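Long-range contacts in DspB (Aggregatibacter actinomycetemcomitans, PDB 1YHT), which probably hydrolyses beta-linked N-acetylhexosamine polymers of the biofilm matrix, as a family 20 glycoside hydrolase that releases cells from biofilms: residues F29-I35 and K89-S93; S55-Y60 and N119-I124. All coordinates share one frame; numbering follows the deposited sequence.

Contact 1 (F29-I35 and K89-S93); sequences FYSPEVI and KPFLS
Phe-29 lies against Pro-90 from its first side-chain carbon onward: CB is 3.5 Å from Pro-90 CG, and the next atom, CG, meets that same proline carbon at an equal distance. CD1 keeps as close to the proline ring as CG does, CD2 less so; Pro-90 CB sits almost over the centre of the phenyl face, 3.6 Å from the centroid and 13° off the normal, a CH-pi contact. Farther out, CE1 reaches the backbone at Phe-91 CA (3.7 Å), and CZ ends against Leu-92 CD2 (3.6 Å), with Leu-92 N at the ring's edge. With CG anti to the backbone N (chi1 -165°), the ring extends across all three residues. In the TIM barrel of this family 20 enzyme, 29-35 leads from strand 18-24 into helix 32-44, while 89-93 contains the weakly bonded edge strand 90-91 of a small antiparallel sheet and leads into helix 94-106; no hydrogen bond joins the two segments. Leu-92 spreads its methyls between two residues of helix 32-44. CD2 touches Pro-32 CG at 4.0 Å, and CD1 meets Ile-35 CD1 tip to tip at 4.1 Å. Ser-31 N-caps helix 32-44, its OG accepting from Val-34 N (3.1 Å), while Leu-97 and Ile-100 of helix 94-106 pack on Leu-92.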
loop_
_atom_site.group_PDB
_atom_site.type_symbol
_atom_site.label_atom_id
_atom_site.label_comp_id
_atom_site.label_asym_id
_atom_site.label_seq_id
_atom_site.Cartn_x
_atom_site.Cartn_y
_atom_site.Cartn_z
ATOM N N PHE A 29 13.495 -3.773 3.747
ATOM C CA PHE A 29 13.415 -4.951 2.876
ATOM C C PHE A 29 13.200 -6.181 3.701
ATOM O O PHE A 29 13.719 -6.258 4.801
ATOM C CB PHE A 29 14.714 -5.099 2.083
ATOM C CG PHE A 29 14.625 -6.032 0.923
ATOM C CD1 PHE A 29 14.040 -5.634 -0.256
ATOM C CD2 PHE A 29 15.142 -7.323 1.008
ATOM C CE1 PHE A 29 13.969 -6.459 -1.346
ATOM C CE2 PHE A 29 15.079 -8.162 -0.082
ATOM C CZ PHE A 29 14.497 -7.746 -1.252
ATOM N N TYR A 30 12.480 -7.163 3.156
ATOM C CA TYR A 30 12.254 -8.439 3.812
ATOM C C TYR A 30 12.624 -9.597 2.879
ATOM O O TYR A 30 12.259 -9.646 1.685
ATOM C CB TYR A 30 10.775 -8.589 4.264
ATOM C CG TYR A 30 10.294 -7.498 5.225
ATOM C CD1 TYR A 30 10.072 -7.773 6.584
ATOM C CD2 TYR A 30 10.075 -6.218 4.783
ATOM C CE1 TYR A 30 9.596 -6.807 7.463
ATOM C CE2 TYR A 30 9.634 -5.203 5.665
ATOM C CZ TYR A 30 9.378 -5.506 6.990
ATOM O OH TYR A 30 8.958 -4.527 7.860
ATOM N N SER A 31 13.365 -10.537 3.438
ATOM C CA SER A 31 13.815 -11.710 2.711
ATOM C C SER A 31 12.631 -12.558 2.243
ATOM O O SER A 31 11.582 -12.541 2.856
ATOM C CB SER A 31 14.761 -12.526 3.588
ATOM O OG SER A 31 14.040 -13.296 4.534
ATOM N N PRO A 32 12.773 -13.271 1.130
ATOM C CA PRO A 32 11.720 -14.245 0.794
ATOM C C PRO A 32 11.264 -15.159 1.940
ATOM O O PRO A 32 10.065 -15.377 2.133
ATOM C CB PRO A 32 12.366 -15.065 -0.332
ATOM C CG PRO A 32 13.246 -14.087 -1.019
ATOM C CD PRO A 32 13.805 -13.206 0.075
ATOM N N GLU A 33 12.217 -15.651 2.717
ATOM C CA GLU A 33 11.911 -16.493 3.881
ATOM C C GLU A 33 10.958 -15.817 4.870
ATOM O O GLU A 33 10.005 -16.415 5.317
ATOM C CB GLU A 33 13.197 -16.909 4.608
ATOM C CG GLU A 33 13.921 -18.107 3.998
ATOM C CD GLU A 33 13.264 -19.454 4.254
ATOM O OE1 GLU A 33 12.429 -19.534 5.183
ATOM O OE2 GLU A 33 13.583 -20.427 3.494
ATOM N N VAL A 34 11.250 -14.575 5.209
ATOM C CA VAL A 34 10.446 -13.805 6.142
ATOM C C VAL A 34 9.098 -13.444 5.535
ATOM O O VAL A 34 8.083 -13.488 6.220
ATOM C CB VAL A 34 11.196 -12.565 6.614
ATOM C CG1 VAL A 34 10.295 -11.652 7.400
ATOM C CG2 VAL A 34 12.469 -12.964 7.437
ATOM N N ILE A 35 9.065 -13.119 4.237
ATOM C CA ILE A 35 7.801 -12.876 3.556
ATOM C C ILE A 35 6.901 -14.112 3.608
ATOM O O ILE A 35 5.692 -14.009 3.864
ATOM C CB ILE A 35 8.029 -12.405 2.118
ATOM C CG1 ILE A 35 8.616 -10.954 2.140
ATOM C CG2 ILE A 35 6.700 -12.399 1.368
ATOM C CD1 ILE A 35 9.044 -10.407 0.816
ATOM N N LYS A 89 20.331 -0.201 -3.219
ATOM C CA LYS A 89 19.122 -0.699 -2.501
ATOM C C LYS A 89 18.752 -2.085 -2.991
ATOM O O LYS A 89 19.092 -2.404 -4.119
ATOM C CB LYS A 89 17.937 0.190 -2.820
ATOM C CG LYS A 89 18.048 1.583 -2.397
ATOM C CD LYS A 89 18.369 1.677 -0.939
ATOM C CE LYS A 89 18.016 3.079 -0.443
ATOM N NZ LYS A 89 18.982 3.456 0.626
ATOM N N PRO A 90 18.085 -2.904 -2.137
ATOM C CA PRO A 90 17.697 -4.261 -2.498
ATOM C C PRO A 90 16.458 -4.400 -3.356
ATOM O O PRO A 90 15.598 -3.532 -3.350
ATOM C CB PRO A 90 17.460 -4.922 -1.147
ATOM C CG PRO A 90 16.998 -3.777 -0.264
ATOM C CD PRO A 90 17.799 -2.615 -0.713
ATOM N N PHE A 91 16.397 -5.479 -4.125
ATOM C CA PHE A 91 15.147 -5.800 -4.818
ATOM C C PHE A 91 14.969 -7.290 -4.941
ATOM O O PHE A 91 15.938 -8.073 -4.925
ATOM C CB PHE A 91 15.075 -5.086 -6.158
ATOM C CG PHE A 91 16.120 -5.530 -7.138
ATOM C CD1 PHE A 91 15.827 -6.543 -8.056
ATOM C CD2 PHE A 91 17.381 -4.940 -7.171
ATOM C CE1 PHE A 91 16.777 -6.953 -8.999
ATOM C CE2 PHE A 91 18.321 -5.351 -8.107
ATOM C CZ PHE A 91 18.017 -6.368 -9.013
ATOM N N LEU A 92 13.714 -7.709 -5.040
ATOM C CA LEU A 92 13.388 -9.131 -5.232
ATOM C C LEU A 92 13.557 -9.456 -6.681
ATOM O O LEU A 92 12.996 -8.763 -7.546
ATOM C CB LEU A 92 11.950 -9.429 -4.775
ATOM C CG LEU A 92 11.706 -9.346 -3.280
ATOM C CD1 LEU A 92 10.199 -9.310 -2.956
ATOM C CD2 LEU A 92 12.433 -10.461 -2.498
ATOM N N SER A 93 14.283 -10.531 -6.974
ATOM C CA SER A 93 14.392 -10.998 -8.327
ATOM C C SER A 93 13.077 -11.625 -8.771
ATOM O O SER A 93 12.258 -12.029 -7.953
ATOM C CB SER A 93 15.511 -12.045 -8.467
ATOM O OG SER A 93 15.088 -13.280 -7.912
#

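Contact 2 (S55-Y60 and N119-I124)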
loop_
_atom_site.group_PDB
_atom_site.type_symbol
_atom_site.label_atom_id
_atom_site.label_comp_id
_atom_site.label_asym_id
_atom_site.label_seq_id
_atom_site.Cartn_x
_atom_site.Cartn_y
_atom_site.Cartn_z
ATOM N N SER A 55 6.945 -0.021 -3.627
ATOM C CA SER A 55 7.404 1.164 -4.344
ATOM C C SER A 55 7.040 2.436 -3.512
ATOM O O SER A 55 5.872 2.656 -3.162
ATOM C CB SER A 55 6.775 1.209 -5.726
ATOM O OG SER A 55 7.091 2.416 -6.414
ATOM N N ASP A 56 8.046 3.241 -3.193
ATOM C CA ASP A 56 7.805 4.499 -2.481
ATOM C C ASP A 56 8.975 5.431 -2.774
ATOM O O ASP A 56 9.705 5.204 -3.720
ATOM C CB ASP A 56 7.580 4.271 -0.964
ATOM C CG ASP A 56 6.574 5.258 -0.360
ATOM O OD1 ASP A 56 6.935 6.473 -0.316
ATOM O OD2 ASP A 56 5.405 4.854 0.039
ATOM N N HIS A 57 9.187 6.462 -1.967
ATOM C CA HIS A 57 10.291 7.368 -2.215
ATOM C C HIS A 57 11.672 6.723 -2.092
ATOM O O HIS A 57 12.542 6.971 -2.917
ATOM C CB HIS A 57 10.259 8.552 -1.255
ATOM C CG HIS A 57 9.017 9.358 -1.324
ATOM N ND1 HIS A 57 8.689 10.108 -2.428
ATOM C CD2 HIS A 57 8.084 9.636 -0.386
ATOM C CE1 HIS A 57 7.588 10.791 -2.179
ATOM N NE2 HIS A 57 7.204 10.536 -0.945
ATOM N N GLU A 58 11.823 5.818 -1.139
ATOM C CA GLU A 58 13.125 5.343 -0.735
ATOM C C GLU A 58 13.620 4.202 -1.637
ATOM O O GLU A 58 14.840 4.035 -1.800
ATOM C CB GLU A 58 13.088 4.857 0.719
ATOM C CG GLU A 58 12.874 5.940 1.782
ATOM C CD GLU A 58 11.434 6.354 1.941
ATOM O OE1 GLU A 58 10.564 5.894 1.185
ATOM O OE2 GLU A 58 11.160 7.162 2.832
ATOM N N ASN A 59 12.695 3.418 -2.200
ATOM C CA ASN A 59 13.081 2.305 -3.049
ATOM C C ASN A 59 11.926 1.757 -3.897
ATOM O O ASN A 59 10.753 2.041 -3.631
ATOM C CB ASN A 59 13.652 1.187 -2.163
ATOM C CG ASN A 59 14.405 0.107 -2.940
ATOM O OD1 ASN A 59 14.941 0.328 -4.034
ATOM N ND2 ASN A 59 14.498 -1.054 -2.337
ATOM N N TYR A 60 12.310 1.032 -4.955
ATOM C CA TYR A 60 11.413 0.241 -5.793
ATOM C C TYR A 60 12.001 -1.169 -5.636
ATOM O O TYR A 60 13.057 -1.470 -6.201
ATOM C CB TYR A 60 11.508 0.700 -7.281
ATOM C CG TYR A 60 10.580 -0.029 -8.195
ATOM C CD1 TYR A 60 9.266 0.404 -8.351
ATOM C CD2 TYR A 60 10.983 -1.193 -8.858
ATOM C CE1 TYR A 60 8.369 -0.280 -9.183
ATOM C CE2 TYR A 60 10.097 -1.909 -9.671
ATOM C CZ TYR A 60 8.777 -1.413 -9.834
ATOM O OH TYR A 60 7.866 -2.065 -10.586
ATOM N N ASN A 119 2.110 10.593 -5.964
ATOM C CA ASN A 119 3.234 10.878 -5.055
ATOM C C ASN A 119 3.903 9.530 -4.676
ATOM O O ASN A 119 3.636 8.511 -5.327
ATOM C CB ASN A 119 2.710 11.724 -3.866
ATOM C CG ASN A 119 3.757 12.728 -3.305
ATOM O OD1 ASN A 119 3.601 13.990 -3.402
ATOM N ND2 ASN A 119 4.807 12.190 -2.695
ATOM N N HIS A 120 4.749 9.516 -3.642
ATOM C CA HIS A 120 5.309 8.271 -3.106
ATOM C C HIS A 120 5.926 7.406 -4.229
ATOM O O HIS A 120 5.766 6.177 -4.280
ATOM C CB HIS A 120 4.236 7.535 -2.295
ATOM C CG HIS A 120 3.960 8.158 -0.958
ATOM N ND1 HIS A 120 4.862 8.101 0.084
ATOM C CD2 HIS A 120 2.893 8.862 -0.492
ATOM C CE1 HIS A 120 4.367 8.751 1.129
ATOM N NE2 HIS A 120 3.161 9.204 0.816
ATOM N N MET A 121 6.667 8.062 -5.132
ATOM C CA MET A 121 7.240 7.353 -6.290
ATOM C C MET A 121 8.608 7.811 -6.693
ATOM O O MET A 121 9.013 7.610 -7.837
ATOM C CB MET A 121 6.254 7.351 -7.481
ATOM C CG MET A 121 5.840 8.684 -8.026
ATOM S SD MET A 121 4.706 8.629 -9.431
ATOM C CE MET A 121 5.474 7.374 -10.448
ATOM N N THR A 122 9.362 8.391 -5.759
ATOM C CA THR A 122 10.694 8.900 -6.077
ATOM C C THR A 122 11.653 7.820 -6.571
ATOM O O THR A 122 12.450 8.083 -7.439
ATOM C CB THR A 122 11.312 9.690 -4.930
ATOM O OG1 THR A 122 10.384 10.696 -4.528
ATOM C CG2 THR A 122 12.595 10.377 -5.370
ATOM N N ALA A 123 11.586 6.616 -6.022
ATOM C CA ALA A 123 12.508 5.566 -6.443
ATOM C C ALA A 123 12.329 5.269 -7.950
ATOM O O ALA A 123 13.288 5.095 -8.689
ATOM C CB ALA A 123 12.289 4.317 -5.610
ATOM N N ILE A 124 11.084 5.211 -8.390
ATOM C CA ILE A 124 10.783 5.068 -9.818
ATOM C C ILE A 124 11.422 6.205 -10.619
ATOM O O ILE A 124 12.059 5.957 -11.622
ATOM C CB ILE A 124 9.273 5.059 -10.050
ATOM C CG1 ILE A 124 8.654 3.724 -9.555
ATOM C CG2 ILE A 124 8.952 5.274 -11.500
ATOM C CD1 ILE A 124 7.136 3.744 -9.413
HETATM O O HOH W 1 5.314 4.212 -5.963
HETATM O O HOH W 2 8.990 4.418 -6.309
#
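Ser-55 OG approaches Ile-124 CD1 at 3.3 Å and binds two waters, one of which donates to Asp-56 O and accepts from Ile-124 N. Asp-56 is engaged through backbone and side chain alike. Its carbonyl oxygen accepts from Ala-123 N (3.3 Å) in the first turn of helix 122-132. Its OD1 is gripped twice: His-120 ND1 donates to the syn lone pair at 2.7 Å, close to the imidazole plane although carboxylate and ring stand 74° apart, and His-57 N takes the anti lone pair. OD2 goes to His-53, and His-120 NE2 to Glu-184, so the imidazole is held at both nitrogens. An acetic acid and a glycerol, probably from the crystallisation liquor, lie near its ring, consistent with a pocket. In His-57, CG anti to the carbonyl carbon (chi1 -59°) lays the ring alongside 119-122; His-120 CA lies above one face of the His-57 ring, 3.7 Å from its centroid, while His-57 ND1 and Thr-122 OG1 share a hydrogen bond of 2.8 Å. Tyr-60 lays CD1 against Ile-124 CG1 at 3.6 Å. Both segments follow adjacent parallel barrel strands, 49-53 and 110-117, and Tyr-60 and Ile-124 pack together on Leu-115 of the latter and Leu-163 of helix 154-171.

The segments alternate along the chain, 29-35, 55-60, 89-93, 119-124, so the two contacts interlock within one catalytic domain, their centres about 16 Å apart. Three of the four follow successive parallel barrel strands, 18-24, 49-53 and 110-117; the remaining one, 89-93, ends the excursion through the small antiparallel sheet and leads into helix 94-106. Contact 1 lies farther from the chain centre than contact 2. They meet where Asn-59 ND2 probably hydrogen-bonds Pro-90 O at 2.9 Å, joining two parts of the long connection after strand 49-53, one beside helices 32-44 and 94-106, the other beside His-120. Contact 2 thus sits at the C-terminal ends of the barrel strands, where TIM-barrel enzymes carry their active sites, consistent with the small molecules bound near His-120.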